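Local coordinates for dihydroneopterin aldolase (Burkholderia thailandensis, PDB 3V9O), which belongs to the dihydroneopterin aldolase family, has the tunnelling fold of an antiparallel sheet backed by two helices, and binds guanine in a pocket, at residues 21-27 and 53-59; 47-51 and 118-122; 99-103 and 114-118. All blocks are in the same frame, centred on the assembly; numbering follows the deposited sequence. Where two conformers were deposited one is given.

Contact 1 of 3, residues 21-27 and 53-59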
loop_
_atom_site.group_PDB
_atom_site.type_symbol
_atom_site.label_atom_id
_atom_site.label_comp_id
_atom_site.label_asym_id
_atom_site.label_seq_id
_atom_site.Cartn_x
_atom_site.Cartn_y
_atom_site.Cartn_z
ATOM N N ASP A 21 -16.310 -6.483 -9.891
ATOM C CA ASP A 21 -17.546 -7.068 -9.431
ATOM C C ASP A 21 -17.258 -8.056 -8.293
ATOM O O ASP A 21 -18.112 -8.889 -7.993
ATOM C CB ASP A 21 -18.292 -7.762 -10.589
ATOM C CG ASP A 21 -17.443 -8.830 -11.285
ATOM O OD1 ASP A 21 -16.212 -8.906 -11.061
ATOM O OD2 ASP A 21 -18.031 -9.572 -12.126
ATOM N N CYS A 22 -16.085 -7.942 -7.673
ATOM C CA CYS A 22 -15.636 -8.855 -6.627
ATOM C C CYS A 22 -15.514 -8.142 -5.259
ATOM O O CYS A 22 -15.363 -6.919 -5.187
ATOM C CB CYS A 22 -14.243 -9.427 -6.927
ATOM S SG CYS A 22 -14.344 -10.659 -8.253
ATOM N N ARG A 23 -15.641 -8.909 -4.211
ATOM C CA ARG A 23 -15.093 -8.501 -2.902
ATOM C C ARG A 23 -13.762 -9.182 -2.682
ATOM O O ARG A 23 -13.412 -10.166 -3.366
ATOM C CB ARG A 23 -16.065 -8.835 -1.759
ATOM C CG ARG A 23 -16.208 -10.312 -1.473
ATOM C CD ARG A 23 -17.110 -10.552 -0.213
ATOM N NE ARG A 23 -18.556 -10.284 -0.439
ATOM C CZ ARG A 23 -19.245 -9.256 0.064
ATOM N NH1 ARG A 23 -18.705 -8.310 0.765
ATOM N NH2 ARG A 23 -20.561 -9.210 -0.113
ATOM N N ARG A 24 -12.993 -8.636 -1.765
ATOM C CA ARG A 24 -11.674 -9.191 -1.405
ATOM C C ARG A 24 -11.739 -9.772 -0.020
ATOM O O ARG A 24 -12.124 -9.089 0.935
ATOM C CB ARG A 24 -10.628 -8.090 -1.434
ATOM C CG ARG A 24 -9.227 -8.537 -0.949
ATOM C CD ARG A 24 -8.168 -7.453 -1.266
ATOM N NE ARG A 24 -8.290 -6.289 -0.387
ATOM C CZ ARG A 24 -7.551 -6.089 0.720
ATOM N NH1 ARG A 24 -6.634 -6.974 1.089
ATOM N NH2 ARG A 24 -7.727 -4.980 1.458
ATOM N N LEU A 25 -11.405 -11.040 0.142
ATOM C CA LEU A 25 -11.207 -11.662 1.447
ATOM C C LEU A 25 -9.705 -11.679 1.663
ATOM O O LEU A 25 -8.963 -11.879 0.710
ATOM C CB LEU A 25 -11.711 -13.106 1.397
ATOM C CG LEU A 25 -13.132 -13.342 0.815
ATOM C CD1 LEU A 25 -13.420 -14.835 0.845
ATOM C CD2 LEU A 25 -14.194 -12.603 1.585
ATOM N N TYR A 26 -9.248 -11.423 2.885
ATOM C CA TYR A 26 -7.798 -11.322 3.077
ATOM C C TYR A 26 -7.398 -11.937 4.416
ATOM O O TYR A 26 -8.065 -11.836 5.433
ATOM C CB TYR A 26 -7.304 -9.876 2.905
ATOM C CG TYR A 26 -7.857 -8.852 3.861
ATOM C CD1 TYR A 26 -7.214 -8.592 5.089
ATOM C CD2 TYR A 26 -8.982 -8.091 3.521
ATOM C CE1 TYR A 26 -7.668 -7.600 5.929
ATOM C CE2 TYR A 26 -9.447 -7.099 4.355
ATOM C CZ TYR A 26 -8.821 -6.839 5.569
ATOM O OH TYR A 26 -9.261 -5.801 6.359
ATOM N N LEU A 27 -6.197 -12.534 4.349
ATOM C CA LEU A 27 -5.535 -13.098 5.533
ATOM C C LEU A 27 -4.208 -12.373 5.661
ATOM O O LEU A 27 -3.344 -12.385 4.741
ATOM C CB LEU A 27 -5.282 -14.598 5.256
ATOM C CG LEU A 27 -4.848 -15.341 6.521
ATOM C CD1 LEU A 27 -5.938 -15.401 7.579
ATOM C CD2 LEU A 27 -4.401 -16.782 6.085
ATOM N N VAL A 53 -2.537 -13.536 2.034
ATOM C CA VAL A 53 -3.413 -14.057 0.952
ATOM C C VAL A 53 -4.558 -13.068 0.746
ATOM O O VAL A 53 -5.153 -12.542 1.705
ATOM C CB VAL A 53 -4.053 -15.396 1.350
ATOM C CG1 VAL A 53 -4.968 -15.961 0.217
ATOM C CG2 VAL A 53 -2.936 -16.442 1.699
ATOM N N ASP A 54 -4.866 -12.836 -0.536
ATOM C CA ASP A 54 -6.055 -12.047 -0.948
ATOM C C ASP A 54 -6.826 -12.964 -1.898
ATOM O O ASP A 54 -6.296 -13.516 -2.866
ATOM C CB ASP A 54 -5.721 -10.765 -1.681
ATOM C CG ASP A 54 -5.012 -9.753 -0.849
ATOM O OD1 ASP A 54 -5.489 -9.353 0.204
ATOM O OD2 ASP A 54 -3.961 -9.281 -1.311
ATOM N N LEU A 55 -8.107 -13.207 -1.597
ATOM C CA LEU A 55 -8.955 -13.997 -2.460
ATOM C C LEU A 55 -10.034 -13.080 -3.031
ATOM O O LEU A 55 -10.731 -12.386 -2.259
ATOM C CB LEU A 55 -9.530 -15.129 -1.573
ATOM C CG LEU A 55 -10.011 -16.400 -2.159
ATOM C CD1 LEU A 55 -8.809 -17.061 -2.872
ATOM C CD2 LEU A 55 -10.454 -17.282 -0.984
ATOM N N PHE A 56 -10.213 -13.040 -4.346
ATOM C CA PHE A 56 -11.253 -12.200 -5.010
ATOM C C PHE A 56 -12.396 -13.083 -5.398
ATOM O O PHE A 56 -12.190 -14.020 -6.198
ATOM C CB PHE A 56 -10.670 -11.397 -6.169
ATOM C CG PHE A 56 -9.559 -10.473 -5.678
ATOM C CD1 PHE A 56 -8.232 -10.914 -5.542
ATOM C CD2 PHE A 56 -9.922 -9.172 -5.341
ATOM C CE1 PHE A 56 -7.240 -10.034 -5.012
ATOM C CE2 PHE A 56 -8.947 -8.305 -4.866
ATOM C CZ PHE A 56 -7.635 -8.735 -4.725
ATOM N N VAL A 57 -13.561 -12.831 -4.810
ATOM C CA VAL A 57 -14.754 -13.643 -5.055
ATOM C C VAL A 57 -15.899 -12.735 -5.561
ATOM O O VAL A 57 -16.072 -11.613 -5.021
ATOM C CB VAL A 57 -15.130 -14.445 -3.763
ATOM C CG1 VAL A 57 -13.962 -15.313 -3.344
ATOM C CG2 VAL A 57 -15.466 -13.515 -2.595
ATOM N N PRO A 58 -16.686 -13.153 -6.539
ATOM C CA PRO A 58 -17.721 -12.268 -7.079
ATOM C C PRO A 58 -18.756 -11.870 -6.024
ATOM O O PRO A 58 -19.196 -12.722 -5.245
ATOM C CB PRO A 58 -18.398 -13.132 -8.170
ATOM C CG PRO A 58 -17.247 -14.030 -8.616
ATOM C CD PRO A 58 -16.503 -14.372 -7.364
ATOM N N LEU A 59 -19.140 -10.582 -5.996
ATOM C CA LEU A 59 -20.279 -10.152 -5.189
ATOM C C LEU A 59 -21.513 -10.965 -5.479
ATOM O O LEU A 59 -22.288 -11.275 -4.580
ATOM C CB LEU A 59 -20.553 -8.656 -5.427
ATOM C CG LEU A 59 -19.382 -7.747 -4.989
ATOM C CD1 LEU A 59 -19.568 -6.293 -5.432
ATOM C CD2 LEU A 59 -19.194 -7.794 -3.465
#

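Contact 2 of 3, residues 47-51 and 118-122. With EDO (1,2-ethanediol), chain E.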
loop_
_atom_site.group_PDB
_atom_site.type_symbol
_atom_site.label_atom_id
_atom_site.label_comp_id
_atom_site.label_asym_id
_atom_site.label_seq_id
_atom_site.Cartn_x
_atom_site.Cartn_y
_atom_site.Cartn_z
ATOM N N GLN A 47 12.171 -22.782 10.194
ATOM C CA GLN A 47 12.232 -21.337 9.998
ATOM C C GLN A 47 10.835 -20.756 10.065
ATOM O O GLN A 47 9.826 -21.406 9.784
ATOM C CB GLN A 47 12.859 -21.033 8.626
ATOM C CG GLN A 47 14.274 -21.560 8.476
ATOM C CD GLN A 47 15.255 -20.977 9.505
ATOM O OE1 GLN A 47 15.330 -19.756 9.699
ATOM N NE2 GLN A 47 16.014 -21.845 10.158
ATOM N N ARG A 48 10.732 -19.476 10.420
ATOM C CA ARG A 48 9.444 -18.775 10.389
ATOM C C ARG A 48 9.186 -18.248 8.995
ATOM O O ARG A 48 10.061 -17.625 8.391
ATOM C CB ARG A 48 9.474 -17.595 11.380
ATOM C CG ARG A 48 8.077 -17.050 11.740
ATOM C CD ARG A 48 8.169 -16.256 13.067
ATOM N NE ARG A 48 8.825 -14.956 12.863
ATOM C CZ ARG A 48 8.200 -13.835 12.520
ATOM N NH1 ARG A 48 8.898 -12.711 12.363
ATOM N NH2 ARG A 48 6.890 -13.840 12.309
ATOM N N VAL A 49 7.990 -18.506 8.474
ATOM C CA VAL A 49 7.562 -18.010 7.153
ATOM C C VAL A 49 6.286 -17.250 7.379
ATOM O O VAL A 49 5.378 -17.724 8.109
ATOM C CB VAL A 49 7.359 -19.185 6.161
ATOM C CG1 VAL A 49 6.858 -18.650 4.784
ATOM C CG2 VAL A 49 8.657 -19.978 5.979
ATOM N N VAL A 50 6.153 -16.045 6.784
ATOM C CA VAL A 50 4.937 -15.216 6.964
ATOM C C VAL A 50 4.224 -15.149 5.608
ATOM O O VAL A 50 4.858 -14.839 4.551
ATOM C CB VAL A 50 5.311 -13.831 7.474
ATOM C CG1 VAL A 50 4.075 -12.932 7.543
ATOM C CG2 VAL A 50 5.988 -13.935 8.879
ATOM N N ILE A 51 2.932 -15.447 5.633
ATOM C CA ILE A 51 2.133 -15.643 4.400
ATOM C C ILE A 51 0.981 -14.654 4.392
ATOM O O ILE A 51 0.317 -14.454 5.413
ATOM C CB ILE A 51 1.616 -17.076 4.363
ATOM C CG1 ILE A 51 2.837 -17.989 4.307
ATOM C CG2 ILE A 51 0.734 -17.285 3.085
ATOM C CD1 ILE A 51 2.594 -19.395 4.591
ATOM N N THR A 118 4.694 -15.151 0.167
ATOM C CA THR A 118 5.445 -15.770 1.272
ATOM C C THR A 118 6.677 -14.935 1.528
ATOM O O THR A 118 7.183 -14.278 0.615
ATOM C CB THR A 118 5.871 -17.248 0.956
ATOM O OG1 THR A 118 6.731 -17.228 -0.193
ATOM C CG2 THR A 118 4.611 -18.119 0.589
ATOM N N GLU A 119 7.152 -14.923 2.785
ATOM C CA GLU A 119 8.415 -14.217 3.057
ATOM C C GLU A 119 9.061 -14.861 4.239
ATOM O O GLU A 119 8.445 -15.464 5.113
ATOM C CB GLU A 119 8.155 -12.715 3.245
ATOM C CG GLU A 119 7.379 -12.403 4.540
ATOM C CD GLU A 119 6.833 -11.006 4.616
ATOM O OE1 GLU A 119 6.378 -10.494 3.584
ATOM O OE2 GLU A 119 6.729 -10.468 5.746
ATOM N N LYS A 120 10.398 -14.675 4.276
ATOM C CA LYS A 120 11.221 -15.128 5.385
ATOM C C LYS A 120 11.758 -13.936 6.129
ATOM O O LYS A 120 12.704 -13.247 5.660
ATOM C CB LYS A 120 12.418 -15.927 4.846
ATOM C CG LYS A 120 12.054 -17.288 4.418
ATOM C CD LYS A 120 13.366 -17.974 3.842
ATOM C CE LYS A 120 13.117 -19.228 3.219
ATOM N NZ LYS A 120 14.506 -19.887 2.967
ATOM N N PRO A 121 11.210 -13.660 7.312
ATOM C CA PRO A 121 11.742 -12.528 8.108
ATOM C C PRO A 121 13.181 -12.705 8.514
ATOM O O PRO A 121 13.827 -11.663 8.779
ATOM C CB PRO A 121 10.843 -12.468 9.349
ATOM C CG PRO A 121 10.178 -13.891 9.390
ATOM C CD PRO A 121 10.032 -14.279 7.960
ATOM N N ASP A 122 13.659 -13.935 8.613
ATOM C CA ASP A 122 15.028 -14.164 9.160
ATOM C C ASP A 122 16.013 -14.515 8.079
ATOM O O ASP A 122 17.143 -14.968 8.455
ATOM C CB ASP A 122 15.012 -15.213 10.264
ATOM C CG ASP A 122 14.040 -14.858 11.345
ATOM O OD1 ASP A 122 13.986 -13.671 11.727
ATOM O OD2 ASP A 122 13.275 -15.737 11.761
HETATM C C1 EDO E . 5.389 -10.137 9.899
HETATM O O1 EDO E . 6.619 -10.547 10.524
HETATM C C2 EDO E . 4.188 -10.481 10.793
HETATM O O2 EDO E . 4.377 -11.666 11.593
HETATM O O HOH W 1 13.241 -18.162 10.844
HETATM O O HOH W 2 12.568 -16.590 8.080
HETATM O O HOH W 3 11.553 -14.841 13.645
HETATM O O HOH W 4 4.031 -12.512 3.110
#

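Contact 3 of 3, residues 99-103 and 114-118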
loop_
_atom_site.group_PDB
_atom_site.type_symbol
_atom_site.label_atom_id
_atom_site.label_comp_id
_atom_site.label_asym_id
_atom_site.label_seq_id
_atom_site.Cartn_x
_atom_site.Cartn_y
_atom_site.Cartn_z
ATOM N N ASP A 99 3.438 -20.820 -5.013
ATOM C CA ASP A 99 2.698 -21.283 -6.180
ATOM C C ASP A 99 1.687 -22.360 -5.765
ATOM O O ASP A 99 0.556 -22.392 -6.332
ATOM C CB ASP A 99 3.650 -21.891 -7.200
ATOM C CG ASP A 99 4.572 -20.862 -7.899
ATOM O OD1 ASP A 99 4.430 -19.628 -7.704
ATOM O OD2 ASP A 99 5.451 -21.351 -8.639
ATOM N N ALA A 100 2.031 -23.242 -4.814
ATOM C CA ALA A 100 1.118 -24.287 -4.395
ATOM C C ALA A 100 -0.086 -23.716 -3.675
ATOM O O ALA A 100 -1.213 -24.188 -3.917
ATOM C CB ALA A 100 1.831 -25.316 -3.511
ATOM N N ILE A 101 0.082 -22.674 -2.857
ATOM C CA ILE A 101 -1.020 -22.064 -2.149
ATOM C C ILE A 101 -1.909 -21.391 -3.179
ATOM O O ILE A 101 -3.158 -21.544 -3.131
ATOM C CB ILE A 101 -0.514 -21.042 -1.133
ATOM C CG1 ILE A 101 0.195 -21.772 0.011
ATOM C CG2 ILE A 101 -1.706 -20.249 -0.508
ATOM C CD1 ILE A 101 1.097 -20.786 0.824
ATOM N N ALA A 102 -1.305 -20.661 -4.127
ATOM C CA ALA A 102 -2.134 -20.010 -5.140
ATOM C C ALA A 102 -2.925 -21.019 -5.968
ATOM O O ALA A 102 -4.131 -20.788 -6.226
ATOM C CB ALA A 102 -1.284 -19.124 -6.063
ATOM N N ALA A 103 -2.311 -22.119 -6.387
ATOM C CA ALA A 103 -3.032 -23.113 -7.196
ATOM C C ALA A 103 -4.178 -23.740 -6.398
ATOM O O ALA A 103 -5.296 -23.941 -6.951
ATOM C CB ALA A 103 -2.084 -24.182 -7.707
ATOM N N VAL A 114 -6.445 -14.735 -7.072
ATOM C CA VAL A 114 -5.787 -14.819 -5.776
ATOM C C VAL A 114 -4.433 -14.126 -5.826
ATOM O O VAL A 114 -3.733 -14.142 -6.860
ATOM C CB VAL A 114 -5.738 -16.282 -5.310
ATOM C CG1 VAL A 114 -4.908 -17.108 -6.244
ATOM C CG2 VAL A 114 -5.201 -16.364 -3.849
ATOM N N ARG A 115 -4.073 -13.471 -4.719
ATOM C CA ARG A 115 -2.734 -12.908 -4.546
ATOM C C ARG A 115 -2.168 -13.703 -3.354
ATOM O O ARG A 115 -2.846 -13.768 -2.292
ATOM C CB ARG A 115 -2.751 -11.419 -4.236
ATOM C CG ARG A 115 -1.282 -10.839 -4.153
ATOM C CD ARG A 115 -1.272 -9.354 -3.767
ATOM N NE ARG A 115 -1.707 -9.196 -2.358
ATOM C CZ ARG A 115 -0.934 -9.322 -1.246
ATOM N NH1 ARG A 115 0.371 -9.630 -1.286
ATOM N NH2 ARG A 115 -1.500 -9.146 -0.045
ATOM N N VAL A 116 -0.971 -14.252 -3.454
ATOM C CA VAL A 116 -0.292 -14.934 -2.346
ATOM C C VAL A 116 1.135 -14.439 -2.286
ATOM O O VAL A 116 1.809 -14.311 -3.303
ATOM C CB VAL A 116 -0.209 -16.429 -2.555
ATOM C CG1 VAL A 116 0.468 -17.097 -1.316
ATOM C CG2 VAL A 116 -1.597 -17.013 -2.800
ATOM N N SER A 117 1.574 -14.070 -1.084
ATOM C CA SER A 117 2.991 -13.808 -0.833
ATOM C C SER A 117 3.459 -14.712 0.298
ATOM O O SER A 117 2.739 -14.973 1.281
ATOM C CB SER A 117 3.315 -12.327 -0.539
ATOM O OG SER A 117 2.720 -11.915 0.684
ATOM N N THR A 118 4.694 -15.151 0.167
ATOM C CA THR A 118 5.445 -15.770 1.272
ATOM C C THR A 118 6.677 -14.935 1.528
ATOM O O THR A 118 7.183 -14.278 0.615
ATOM C CB THR A 118 5.871 -17.248 0.956
ATOM O OG1 THR A 118 6.731 -17.228 -0.193
ATOM C CG2 THR A 118 4.611 -18.119 0.589
#

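Contact 1 of 3, residues 21-27 and 53-59
Arg-24 and Asp-54 form a salt bridge across the first two strands of the tunnelling fold (T-fold), where 22-34 and 47-58 run antiparallel. Backbone bonds tie the hydrogen-bonded pairs Arg-23/Val-57, Leu-25/Leu-55 and Leu-27/Val-53. In the deposited conformer described here, the Arg-24 chain leaves its strand with CG anti to the backbone N (chi1 175°) and runs beside Phe-56. Its CB lies 3.8 Å from CE2 of that ring, CG keeps much the same distance, and CD reaches CZ of Phe-56 at 3.7 Å. Arginine suits this place because three methylenes can pack on an aromatic ring before the charge begins. A bend at chi3 then turns the guanidinium toward Asp-54. NH1 gives OD1 of Asp-54 a 2.8 Å hydrogen bond, with the oxygen in the guanidinium plane but the donor 40° out of the carboxylate plane. NE turns to Glu-133 of the second subunit, and CD2 of Tyr-26 sits 3.5 Å above one guanidinium face, toward its rim. The Asp-54 carboxylate is shared: OD1 also touches CB of Tyr-26, while OD2 pairs with Arg-115, an arrangement likely to favour its ionised form in this buried setting.

The opposite face carries Leu-25, Leu-27, Val-53 and Leu-55, whose branched apolar side chains pack on helix 76-87. Leu-25 CG touches Val-57 CG2. Farther along, CG2 of Val-57 presses on CG of Arg-23 at 3.5 Å, and the guanidinium continues to Asp-99 of the second subunit. Where strand 22-34 begins and strand 47-58 ends, Leu-59 N donates a 2.8 Å bond to Asp-21 O, and Leu-59 CD2 rests 3.7 Å above the centre of the Arg-23 guanidinium.

Contact 2 of 3, residues 47-51 and 118-122
Val-50 and Glu-119 are an antiparallel hydrogen-bonded pair joining the two central strands, 47-58 and 113-120, of the T-fold sheet, near the point where the second of them gives way to a turn. Val-50 N to Glu-119 O measures 2.9 Å and is nearly straight; the return bond from Glu-119 N to Val-50 O has the same length but is more bent, 130° at the hydrogen. The side chains lie side by side, CG of Glu-119 3.9 Å from CB of Val-50, so the branched valine supports the aliphatic part of the glutamate. Its carboxylate goes to another chain, OE1 to Tyr-26 and OE2 to Arg-28 of the third subunit.

Two residues on, the pairing would ask for an N-H where Pro-121 has none. Instead CD of the proline packs 3.4 Å from Arg-48 O, and a water bridges Arg-48 O to Asp-122 N, prolonging the connection after the direct bonds stop. CG of Pro-121 sits 3.3 Å above one face of the Arg-48 guanidinium in the conformer described, offset toward its rim: a flat cation against a compact ring. The bend at chi3 (74°) turns that guanidinium back over the proline. A second water links Arg-48 NE to Asp-122 OD2, and a third joins OD2 to Arg-48 N and Gln-47 OE1, so acid and arginine, 4.7 Å apart at NE and OD2, meet through solvent. Arg-48 NH2 pairs with Glu-31 and makes a weak bond to 1,2-ethanediol.

On the opposite face, Ile-51 CG1 touches Thr-118 CG2 at 4.1 Å. Strand 22-34 flanks 47-51, strand 127-137 flanks 118-120, and helix 94-106 packs on Thr-118 and Lys-120.

Contact 3 of 3, residues 99-103 and 114-118
Val-116 meets Ile-101 and Ala-102 with both of its methyls, because CG1 stands anti to the backbone N (chi1 -178°) and CG2 beside it, spreading the fork toward the helix. Ile-101 sets CG2 anti to its own nitrogen and brings that branch, not its longer arm, down to CG1 of Val-116 at 3.9 Å; the two side chains cross at a slant. The other prong, CG2 of Val-116, comes against the helix backbone itself, 3.8 Å from CA of Ala-102, and also touches CB of that residue. Alanine suits this position because its single methyl lets the strand side chain reach the main chain.

Val-114 adds a second strand contact to Ala-102. In the conformer described, chi1 of 64° tucks CG1 over the main chain, flanked by N and C, and places it 3.8 Å from Ala-102 O and 4.2 Å from Ala-102 CB. Toward the other end, Ile-101 CD1 has a looser approach to Thr-118 CG2 at 4.4 Å, while Thr-118 OG1 bonds to Gln-94 of the same helix. No hydrogen bond joins the segments; this is apolar contact, and beta-branched residues supply the strand's share of it.

Alternation sends Arg-115 and Ser-117 to the opposite face, where Arg-115 pairs with Glu-133, and Ser-117 packs on Tyr-26 of the third subunit. The segment axes pass 8.1 Å apart and run nearly antiparallel, at 157°. A helix lying on one face of an antiparallel sheet and leading back into its next strand is the layered arrangement of the T-fold.

How the contacts relate
All three contacts belong to one four-stranded antiparallel sheet and its helical layer. Contacts 1 and 2 share strand 47-58 but lie on opposite sides of the chain's centre, about 23 Å apart between contact centres; contact 3 lies about 14 Å from each. Along the chain, contacts 1 and 2 alternate their segments, whereas contact 3 opens after contact 1 has closed and shares Thr-118 with contact 2. Direct touches link them too: Asp-54 to Arg-115 between contacts 1 and 3, Ile-51 to Ile-101 between contacts 2 and 3. Since contact 1 meets the second subunit and contacts 2 and 3 the third, the sheet connects both interfaces within the assembly.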